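Long-range contact in peptide-binding protein (Photobacterium damsela subsp. piscicida, PDB 6SQX), which probably acts as a secreted NlpC/P60 cysteine endopeptidase of the C40 family that cleaves the peptidoglycan of potentially competing bacteria: residues Leu368-Thr382 / Gly397-Ala411. Residues are numbered along the deposited sequence; the frame is centred on the assembly and turned at random. Where two conformers were deposited one is given.
With EDO (1,2-ethanediol), chain O.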
ATOM      1  N   LEU A 368       9.189   8.084 -22.223  1.00 29.69           N
ATOM      2  CA  LEU A 368       8.662   8.768 -21.048  1.00 27.29           C
ATOM      3  C   LEU A 368       8.866  10.279 -21.075  1.00 29.08           C
ATOM      4  O   LEU A 368       8.129  11.005 -20.390  1.00 28.89           O
ATOM      5  CB  LEU A 368       9.254   8.171 -19.759  1.00 26.74           C
ATOM      6  CG  LEU A 368       8.573   6.943 -19.167  1.00 27.49           C
ATOM      7  CD1 LEU A 368       8.754   5.717 -20.061  1.00 28.83           C
ATOM      8  CD2 LEU A 368       9.149   6.688 -17.778  1.00 29.51           C
ATOM      9  N   VAL A 369       9.845  10.769 -21.825  1.00 30.92           N
ATOM     10  CA  VAL A 369      10.156  12.185 -21.859  1.00 35.57           C
ATOM     11  C   VAL A 369       9.524  12.856 -23.059  1.00 39.64           C
ATOM     12  O   VAL A 369       8.864  13.881 -22.927  1.00 39.60           O
ATOM     13  CB  VAL A 369      11.682  12.427 -21.790  1.00 36.24           C
ATOM     14  CG1 VAL A 369      11.991  13.928 -21.825  1.00 37.76           C
ATOM     15  CG2 VAL A 369      12.273  11.779 -20.539  1.00 36.37           C
ATOM     16  N   GLU A 370       9.701  12.274 -24.246  1.00 43.38           N
ATOM     17  CA  GLU A 370       9.202  12.876 -25.470  1.00 49.37           C
ATOM     18  C   GLU A 370       7.879  12.291 -25.933  1.00 52.98           C
ATOM     19  O   GLU A 370       7.298  12.813 -26.885  1.00 52.72           O
ATOM     20  CB  GLU A 370      10.244  12.749 -26.591  1.00 51.76           C
ATOM     21  CG  GLU A 370      11.655  13.192 -26.197  1.00 54.80           C
ATOM     22  CD  GLU A 370      11.762  14.689 -25.905  1.00 56.75           C
ATOM     23  OE1 GLU A 370      10.782  15.436 -26.164  1.00 56.71           O
ATOM     24  OE2 GLU A 370      12.838  15.113 -25.416  1.00 58.15           O
ATOM     25  N   GLN A 371       7.376  11.256 -25.261  1.00 57.60           N
ATOM     26  CA  GLN A 371       6.244  10.464 -25.739  1.00 64.46           C
ATOM     27  C   GLN A 371       6.426  10.056 -27.199  1.00 68.11           C
ATOM     28  O   GLN A 371       5.563  10.282 -28.049  1.00 68.53           O
ATOM     29  CB  GLN A 371       4.901  11.153 -25.526  1.00 67.62           C
ATOM     30  CG  GLN A 371       4.853  12.247 -24.499  1.00 70.98           C
ATOM     31  CD  GLN A 371       3.749  13.225 -24.833  1.00 74.52           C
ATOM     32  OE1 GLN A 371       3.468  13.478 -26.011  1.00 76.29           O
ATOM     33  NE2 GLN A 371       3.100  13.769 -23.810  1.00 75.42           N
ATOM     34  N   GLU A 372       7.579   9.457 -27.489  1.00 71.14           N
ATOM     35  CA  GLU A 372       7.899   8.963 -28.819  1.00 75.33           C
ATOM     36  C   GLU A 372       7.482   7.513 -29.011  1.00 74.76           C
ATOM     37  O   GLU A 372       7.973   6.850 -29.933  1.00 74.79           O
ATOM     38  CB  GLU A 372       9.402   9.098 -29.082  1.00 79.72           C
ATOM     39  CG  GLU A 372       9.770   9.930 -30.297  1.00 83.57           C
ATOM     40  CD  GLU A 372       9.637  11.421 -30.044  1.00 86.85           C
ATOM     41  OE1 GLU A 372       8.493  11.899 -29.867  1.00 88.00           O
ATOM     42  OE2 GLU A 372      10.681  12.110 -30.011  1.00 87.87           O
ATOM     43  N   GLY A 373       6.587   7.010 -28.174  1.00 73.56           N
ATOM     44  CA  GLY A 373       6.438   5.580 -28.038  1.00 72.44           C
ATOM     45  C   GLY A 373       5.363   4.972 -28.905  1.00 72.27           C
ATOM     46  O   GLY A 373       4.522   5.656 -29.492  1.00 72.73           O
ATOM     47  N   SER A 374       5.416   3.640 -28.980  1.00 71.62           N
ATOM     48  CA  SER A 374       4.344   2.880 -29.607  1.00 71.67           C
ATOM     49  C   SER A 374       3.013   3.131 -28.910  1.00 72.96           C
ATOM     50  O   SER A 374       1.955   3.070 -29.550  1.00 73.19           O
ATOM     51  CB  SER A 374       4.702   1.390 -29.578  1.00 70.78           C
ATOM     52  OG  SER A 374       3.848   0.629 -30.411  1.00 71.17           O
ATOM     53  N   ILE A 375       3.049   3.437 -27.611  1.00 73.49           N
ATOM     54  CA  ILE A 375       1.859   3.658 -26.799  1.00 73.79           C
ATOM     55  C   ILE A 375       1.867   5.094 -26.279  1.00 72.02           C
ATOM     56  O   ILE A 375       2.877   5.798 -26.336  1.00 72.31           O
ATOM     57  CB  ILE A 375       1.763   2.661 -25.630  1.00 75.34           C
ATOM     58  CG1 ILE A 375       2.858   2.962 -24.606  1.00 75.76           C
ATOM     59  CG2 ILE A 375       1.873   1.224 -26.140  1.00 75.98           C
ATOM     60  CD1 ILE A 375       2.971   1.940 -23.517  1.00 76.10           C
ATOM     61  N   GLN A 376       0.718   5.517 -25.757  1.00 69.34           N
ATOM     62  CA  GLN A 376       0.544   6.845 -25.180  1.00 67.05           C
ATOM     63  C   GLN A 376       0.473   6.713 -23.662  1.00 59.16           C
ATOM     64  O   GLN A 376      -0.425   6.043 -23.140  1.00 59.48           O
ATOM     65  CB  GLN A 376      -0.734   7.493 -25.716  1.00 71.55           C
ATOM     66  CG  GLN A 376      -1.126   8.795 -25.022  1.00 76.56           C
ATOM     67  CD  GLN A 376      -0.261   9.987 -25.431  1.00 80.62           C
ATOM     68  OE1 GLN A 376       0.929  10.058 -25.104  1.00 81.98           O
ATOM     69  NE2 GLN A 376      -0.864  10.934 -26.146  1.00 81.79           N
ATOM     70  N   LEU A 377       1.428   7.331 -22.962  1.00 49.88           N
ATOM     71  CA  LEU A 377       1.434   7.355 -21.502  1.00 41.22           C
ATOM     72  C   LEU A 377       0.598   8.531 -21.007  1.00 35.86           C
ATOM     73  O   LEU A 377       0.526   9.581 -21.648  1.00 38.05           O
ATOM     74  CB  LEU A 377       2.867   7.499 -20.987  1.00 39.47           C
ATOM     75  CG  LEU A 377       3.833   6.373 -21.376  1.00 40.55           C
ATOM     76  CD1 LEU A 377       5.114   6.481 -20.588  1.00 41.04           C
ATOM     77  CD2 LEU A 377       3.192   5.003 -21.149  1.00 41.13           C
ATOM     78  N   ILE A 378      -0.055   8.348 -19.865  1.00 30.63           N
ATOM     79  CA  ILE A 378      -0.975   9.358 -19.352  0.54 28.85           C
ATOM     80  C   ILE A 378      -0.503   9.815 -17.979  1.00 27.04           C
ATOM     81  O   ILE A 378      -0.530   9.020 -17.025  1.00 26.64           O
ATOM     82  CB  ILE A 378      -2.406   8.813 -19.247  0.54 29.22           C
ATOM     83  CG1 ILE A 378      -2.889   8.315 -20.614  0.54 30.25           C
ATOM     84  CG2 ILE A 378      -3.324   9.876 -18.653  0.54 29.71           C
ATOM     85  CD1 ILE A 378      -4.376   7.941 -20.656  0.54 31.81           C
ATOM     86  N   PRO A 379      -0.073  11.067 -17.828  1.00 25.55           N
ATOM     87  CA  PRO A 379       0.305  11.564 -16.496  1.00 25.06           C
ATOM     88  C   PRO A 379      -0.834  11.376 -15.512  1.00 24.41           C
ATOM     89  O   PRO A 379      -2.006  11.601 -15.838  1.00 25.54           O
ATOM     90  CB  PRO A 379       0.591  13.056 -16.737  1.00 25.99           C
ATOM     91  CG  PRO A 379       1.039  13.108 -18.197  1.00 25.21           C
ATOM     92  CD  PRO A 379       0.167  12.062 -18.891  1.00 24.88           C
ATOM     93  N   PHE A 380      -0.473  10.923 -14.315  1.00 21.62           N
ATOM     94  CA  PHE A 380      -1.371  10.656 -13.199  1.00 21.03           C
ATOM     95  C   PHE A 380      -2.162   9.369 -13.363  1.00 20.98           C
ATOM     96  O   PHE A 380      -2.922   9.015 -12.437  1.00 22.78           O
ATOM     97  CB  PHE A 380      -2.323  11.820 -12.859  1.00 21.63           C
ATOM     98  CG  PHE A 380      -1.597  13.092 -12.471  1.00 22.65           C
ATOM     99  CD1 PHE A 380      -1.239  13.352 -11.142  1.00 22.70           C
ATOM    100  CD2 PHE A 380      -1.268  14.032 -13.429  1.00 25.07           C
ATOM    101  CE1 PHE A 380      -0.558  14.517 -10.792  1.00 24.44           C
ATOM    102  CE2 PHE A 380      -0.592  15.199 -13.085  1.00 25.49           C
ATOM    103  CZ  PHE A 380      -0.247  15.446 -11.763  1.00 25.32           C
ATOM    104  N   MET A 381      -1.989   8.633 -14.480  1.00 21.53           N
ATOM    105  CA  MET A 381      -2.760   7.424 -14.735  1.00 21.87           C
ATOM    106  C   MET A 381      -1.889   6.287 -15.252  1.00 22.41           C
ATOM    107  O   MET A 381      -2.428   5.339 -15.838  1.00 24.06           O
ATOM    108  CB  MET A 381      -3.923   7.724 -15.710  1.00 25.11           C
ATOM    109  CG  MET A 381      -5.046   8.492 -15.050  1.00 27.37           C
ATOM    110  SD  MET A 381      -5.924   7.500 -13.800  1.00 29.25           S
ATOM    111  CE  MET A 381      -6.541   8.810 -12.762  1.00 31.16           C
ATOM    112  N   THR A 382      -0.574   6.363 -15.092  1.00 20.85           N
ATOM    113  CA  THR A 382       0.331   5.318 -15.560  1.00 20.71           C
ATOM    114  C   THR A 382       1.280   4.972 -14.441  1.00 20.55           C
ATOM    115  O   THR A 382       1.858   5.874 -13.839  1.00 21.08           O
ATOM    116  CB  THR A 382       1.161   5.838 -16.737  1.00 24.25           C
ATOM    117  OG1 THR A 382       0.281   6.365 -17.742  1.00 26.38           O
ATOM    118  CG2 THR A 382       2.010   4.710 -17.344  1.00 25.47           C
ATOM    119  N   GLY A 397       6.157   3.649  -9.117  1.00 17.57           N
ATOM    120  CA  GLY A 397       5.689   5.010  -8.872  1.00 16.99           C
ATOM    121  C   GLY A 397       4.633   5.411  -9.882  1.00 18.25           C
ATOM    122  O   GLY A 397       4.343   4.677 -10.843  1.00 19.77           O
ATOM    123  N   LEU A 398       4.030   6.575  -9.663  1.00 17.52           N
ATOM    124  CA  LEU A 398       2.965   7.098 -10.515  1.00 17.98           C
ATOM    125  C   LEU A 398       3.556   8.141 -11.460  1.00 17.74           C
ATOM    126  O   LEU A 398       3.955   9.221 -11.020  1.00 18.54           O
ATOM    127  CB  LEU A 398       1.847   7.715  -9.665  1.00 18.56           C
ATOM    128  CG  LEU A 398       0.703   8.360 -10.460  1.00 18.54           C
ATOM    129  CD1 LEU A 398      -0.009   7.282 -11.274  1.00 18.60           C
ATOM    130  CD2 LEU A 398      -0.247   9.104  -9.520  1.00 18.80           C
ATOM    131  N   TYR A 399       3.640   7.826 -12.749  1.00 19.33           N
ATOM    132  CA  TYR A 399       4.137   8.777 -13.743  1.00 20.11           C
ATOM    133  C   TYR A 399       3.334  10.070 -13.700  1.00 19.74           C
ATOM    134  O   TYR A 399       2.102  10.042 -13.691  1.00 21.51           O
ATOM    135  CB  TYR A 399       3.955   8.135 -15.117  1.00 21.58           C
ATOM    136  CG  TYR A 399       4.391   8.979 -16.294  1.00 22.63           C
ATOM    137  CD1 TYR A 399       5.733   9.305 -16.488  1.00 24.49           C
ATOM    138  CD2 TYR A 399       3.469   9.404 -17.252  1.00 23.28           C
ATOM    139  CE1 TYR A 399       6.141  10.064 -17.603  1.00 25.05           C
ATOM    140  CE2 TYR A 399       3.863  10.143 -18.363  1.00 24.33           C
ATOM    141  CZ  TYR A 399       5.194  10.472 -18.542  1.00 25.59           C
ATOM    142  OH  TYR A 399       5.545  11.203 -19.653  1.00 28.25           O
ATOM    143  N   MET A 400       4.042  11.212 -13.674  1.00 20.31           N
ATOM    144  CA  MET A 400       3.393  12.523 -13.610  1.00 21.40           C
ATOM    145  C   MET A 400       3.717  13.399 -14.813  1.00 22.71           C
ATOM    146  O   MET A 400       3.376  14.573 -14.808  1.00 25.54           O
ATOM    147  CB  MET A 400       3.752  13.265 -12.316  1.00 21.51           C
ATOM    148  CG  MET A 400       2.956  12.751 -11.121  1.00 21.56           C
ATOM    149  SD  MET A 400       3.508  13.560  -9.583  1.00 23.08           S
ATOM    150  CE  MET A 400       3.217  15.316  -9.952  1.00 21.68           C
ATOM    151  N   GLY A 401       4.328  12.856 -15.865  1.00 23.64           N
ATOM    152  CA  GLY A 401       4.712  13.698 -16.986  1.00 25.59           C
ATOM    153  C   GLY A 401       6.163  14.143 -16.914  1.00 25.38           C
ATOM    154  O   GLY A 401       7.044  13.345 -16.549  1.00 24.88           O
ATOM    155  N   THR A 402       6.428  15.412 -17.255  1.00 25.14           N
ATOM    156  CA  THR A 402       7.794  15.932 -17.310  1.00 25.36           C
ATOM    157  C   THR A 402       7.896  17.277 -16.593  1.00 27.12           C
ATOM    158  O   THR A 402       6.887  17.922 -16.271  1.00 29.06           O
ATOM    159  CB  THR A 402       8.266  16.099 -18.774  1.00 27.10           C
ATOM    160  OG1 THR A 402       7.414  17.024 -19.459  1.00 29.81           O
ATOM    161  CG2 THR A 402       8.245  14.766 -19.519  1.00 28.30           C
ATOM    162  N   THR A 403       9.143  17.704 -16.360  1.00 25.58           N
ATOM    163  CA  THR A 403       9.424  19.027 -15.826  1.00 26.33           C
ATOM    164  C   THR A 403      10.786  19.462 -16.353  1.00 27.68           C
ATOM    165  O   THR A 403      11.569  18.650 -16.849  1.00 28.71           O
ATOM    166  CB  THR A 403       9.387  19.009 -14.281  1.00 26.48           C
ATOM    167  OG1 THR A 403       9.265  20.342 -13.770  1.00 27.65           O
ATOM    168  CG2 THR A 403      10.628  18.361 -13.687  1.00 26.32           C
ATOM    169  N   GLU A 404      11.081  20.753 -16.212  1.00 28.20           N
ATOM    170  CA  GLU A 404      12.413  21.265 -16.502  1.00 31.01           C
ATOM    171  C   GLU A 404      13.261  21.163 -15.239  1.00 29.20           C
ATOM    172  O   GLU A 404      12.930  21.766 -14.215  1.00 29.35           O
ATOM    173  CB  GLU A 404      12.318  22.718 -16.951  1.00 36.84           C
ATOM    174  CG  GLU A 404      11.685  22.889 -18.321  1.00 44.38           C
ATOM    175  CD  GLU A 404      12.511  22.271 -19.459  1.00 50.86           C
ATOM    176  OE1 GLU A 404      13.761  22.392 -19.446  1.00 53.11           O
ATOM    177  OE2 GLU A 404      11.898  21.660 -20.370  1.00 52.77           O
ATOM    178  N   TYR A 405      14.364  20.425 -15.317  1.00 28.97           N
ATOM    179  CA  TYR A 405      15.251  20.236 -14.174  1.00 28.94           C
ATOM    180  C   TYR A 405      16.685  20.281 -14.676  1.00 32.70           C
ATOM    181  O   TYR A 405      17.072  19.471 -15.528  1.00 33.85           O
ATOM    182  CB  TYR A 405      14.943  18.890 -13.509  1.00 26.46           C
ATOM    183  CG  TYR A 405      15.865  18.465 -12.384  1.00 24.26           C
ATOM    184  CD1 TYR A 405      16.256  19.351 -11.367  1.00 24.71           C
ATOM    185  CD2 TYR A 405      16.324  17.152 -12.315  1.00 24.43           C
ATOM    186  CE1 TYR A 405      17.081  18.929 -10.312  1.00 23.36           C
ATOM    187  CE2 TYR A 405      17.151  16.730 -11.272  1.00 24.30           C
ATOM    188  CZ  TYR A 405      17.539  17.624 -10.279  1.00 23.13           C
ATOM    189  OH  TYR A 405      18.342  17.182  -9.251  1.00 24.01           O
ATOM    190  N   ASN A 406      17.463  21.232 -14.157  1.00 37.70           N
ATOM    191  CA  ASN A 406      18.811  21.509 -14.665  1.00 44.06           C
ATOM    192  C   ASN A 406      18.803  21.793 -16.172  1.00 47.34           C
ATOM    193  O   ASN A 406      19.584  21.224 -16.937  1.00 47.93           O
ATOM    194  CB  ASN A 406      19.773  20.373 -14.315  1.00 46.10           C
ATOM    195  CG  ASN A 406      19.957  20.204 -12.821  1.00 48.35           C
ATOM    196  OD1 ASN A 406      20.096  19.084 -12.324  1.00 48.72           O
ATOM    197  ND2 ASN A 406      19.954  21.321 -12.092  1.00 48.35           N
ATOM    198  N   HIS A 407      17.879  22.655 -16.600  1.00 50.62           N
ATOM    199  CA  HIS A 407      17.754  23.044 -18.011  1.00 55.67           C
ATOM    200  C   HIS A 407      17.592  21.834 -18.932  1.00 52.87           C
ATOM    201  O   HIS A 407      18.000  21.851 -20.098  1.00 53.46           O
ATOM    202  CB  HIS A 407      18.896  23.962 -18.461  1.00 62.54           C
ATOM    203  CG  HIS A 407      18.940  25.263 -17.722  1.00 68.80           C
ATOM    204  ND1 HIS A 407      19.910  25.558 -16.786  1.00 71.39           N
ATOM    205  CD2 HIS A 407      18.119  26.340 -17.766  1.00 71.40           C
ATOM    206  CE1 HIS A 407      19.690  26.764 -16.294  1.00 72.74           C
ATOM    207  NE2 HIS A 407      18.609  27.260 -16.869  1.00 72.85           N
ATOM    208  N   ASN A 408      17.005  20.764 -18.413  1.00 47.86           N
ATOM    209  CA  ASN A 408      16.707  19.598 -19.214  1.00 44.04           C
ATOM    210  C   ASN A 408      15.290  19.165 -18.888  1.00 37.00           C
ATOM    211  O   ASN A 408      14.854  19.281 -17.740  1.00 36.40           O
ATOM    212  CB  ASN A 408      17.675  18.461 -18.895  1.00 47.98           C
ATOM    213  CG  ASN A 408      18.228  17.817 -20.139  1.00 52.25           C
ATOM    214  OD1 ASN A 408      19.449  17.770 -20.347  1.00 53.13           O
ATOM    215  ND2 ASN A 408      17.331  17.339 -21.002  1.00 53.95           N
ATOM    216  N   LYS A 409      14.573  18.683 -19.893  1.00 33.51           N
ATOM    217  CA  LYS A 409      13.263  18.082 -19.670  1.00 30.77           C
ATOM    218  C   LYS A 409      13.459  16.672 -19.128  1.00 30.03           C
ATOM    219  O   LYS A 409      14.108  15.841 -19.773  1.00 31.73           O
ATOM    220  CB  LYS A 409      12.510  18.063 -20.997  1.00 33.66           C
ATOM    221  CG  LYS A 409      11.087  17.591 -20.928  1.00 37.63           C
ATOM    222  CD  LYS A 409      10.506  17.568 -22.331  1.00 42.36           C
ATOM    223  CE  LYS A 409       9.024  17.293 -22.334  1.00 44.41           C
ATOM    224  NZ  LYS A 409       8.554  17.234 -23.753  1.00 46.10           N
ATOM    225  N   VAL A 410      12.912  16.402 -17.944  1.00 28.40           N
ATOM    226  CA  VAL A 410      13.029  15.097 -17.303  1.00 26.40           C
ATOM    227  C   VAL A 410      11.643  14.554 -16.985  1.00 23.49           C
ATOM    228  O   VAL A 410      10.715  15.313 -16.684  1.00 24.66           O
ATOM    229  CB  VAL A 410      13.930  15.119 -16.040  1.00 27.47           C
ATOM    230  CG1 VAL A 410      15.325  15.702 -16.377  1.00 28.69           C
ATOM    231  CG2 VAL A 410      13.276  15.858 -14.874  1.00 27.11           C
ATOM    232  N   ALA A 411      11.493  13.239 -17.099  1.00 22.41           N
ATOM    233  CA  ALA A 411      10.276  12.573 -16.656  1.00 22.99           C
ATOM    234  C   ALA A 411      10.253  12.458 -15.124  1.00 23.53           C
ATOM    235  O   ALA A 411      11.295  12.276 -14.486  1.00 23.83           O
ATOM    236  CB  ALA A 411      10.192  11.192 -17.298  1.00 24.16           C
TER
HETATM  237  C1  EDO O 513      11.399  21.413 -11.710  1.00 37.80           C
HETATM  238  O1  EDO O 513      10.483  21.809 -12.724  1.00 50.09           O
HETATM  239  C2  EDO O 513      10.726  21.484 -10.358  1.00 34.31           C
HETATM  240  O2  EDO O 513      11.723  21.841  -9.453  1.00 30.45           O
HETATM  241  O   HOH W   1       4.036  13.181 -21.164  1.00 58.23           O
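In the antiparallel sheet of the NlpC/P60 domain, Tyr399 on strand 395-405 bridges the last turn of helix 361-370 and the loop that leads into strand 382-387. With CG anti to the backbone N (chi1 179°), its ring runs out along the loop to the helix end, where OH donates to Leu368 O at 2.7 Å, tilted 24° from the carbonyl plane. A water donates to the same hydroxyl and accepts from Gln371 NE2, in a poorly ordered side chain. Leu377 CD1 sits over one ring face, and Leu377 CB comes within 3.9 Å of Tyr399 CE2. Tyr399 O accepts the N-H of Phe380 (N to O 2.8 Å, nearly straight at 165°); the bond from Tyr399 N to Thr382 O is bent. Phe380 follows Pro379 in a type II turn, and Met400 CG lies over its ring in a CH-pi contact, 4.3 Å from the centroid. Val369 CG2 packs on Ala411 CB at 3.9 Å, while the extended Lys409 chain passes alongside Val369 CG1 and brings NZ to 3.7 Å from Glu370 OE1, a long salt bridge. Phe380 O is buried beside Leu398 with no polar partner. The Tyr399 hydroxyl thus ties down the helix end and its carbonyl the loop, whereas the outer charge pair probably contributes little.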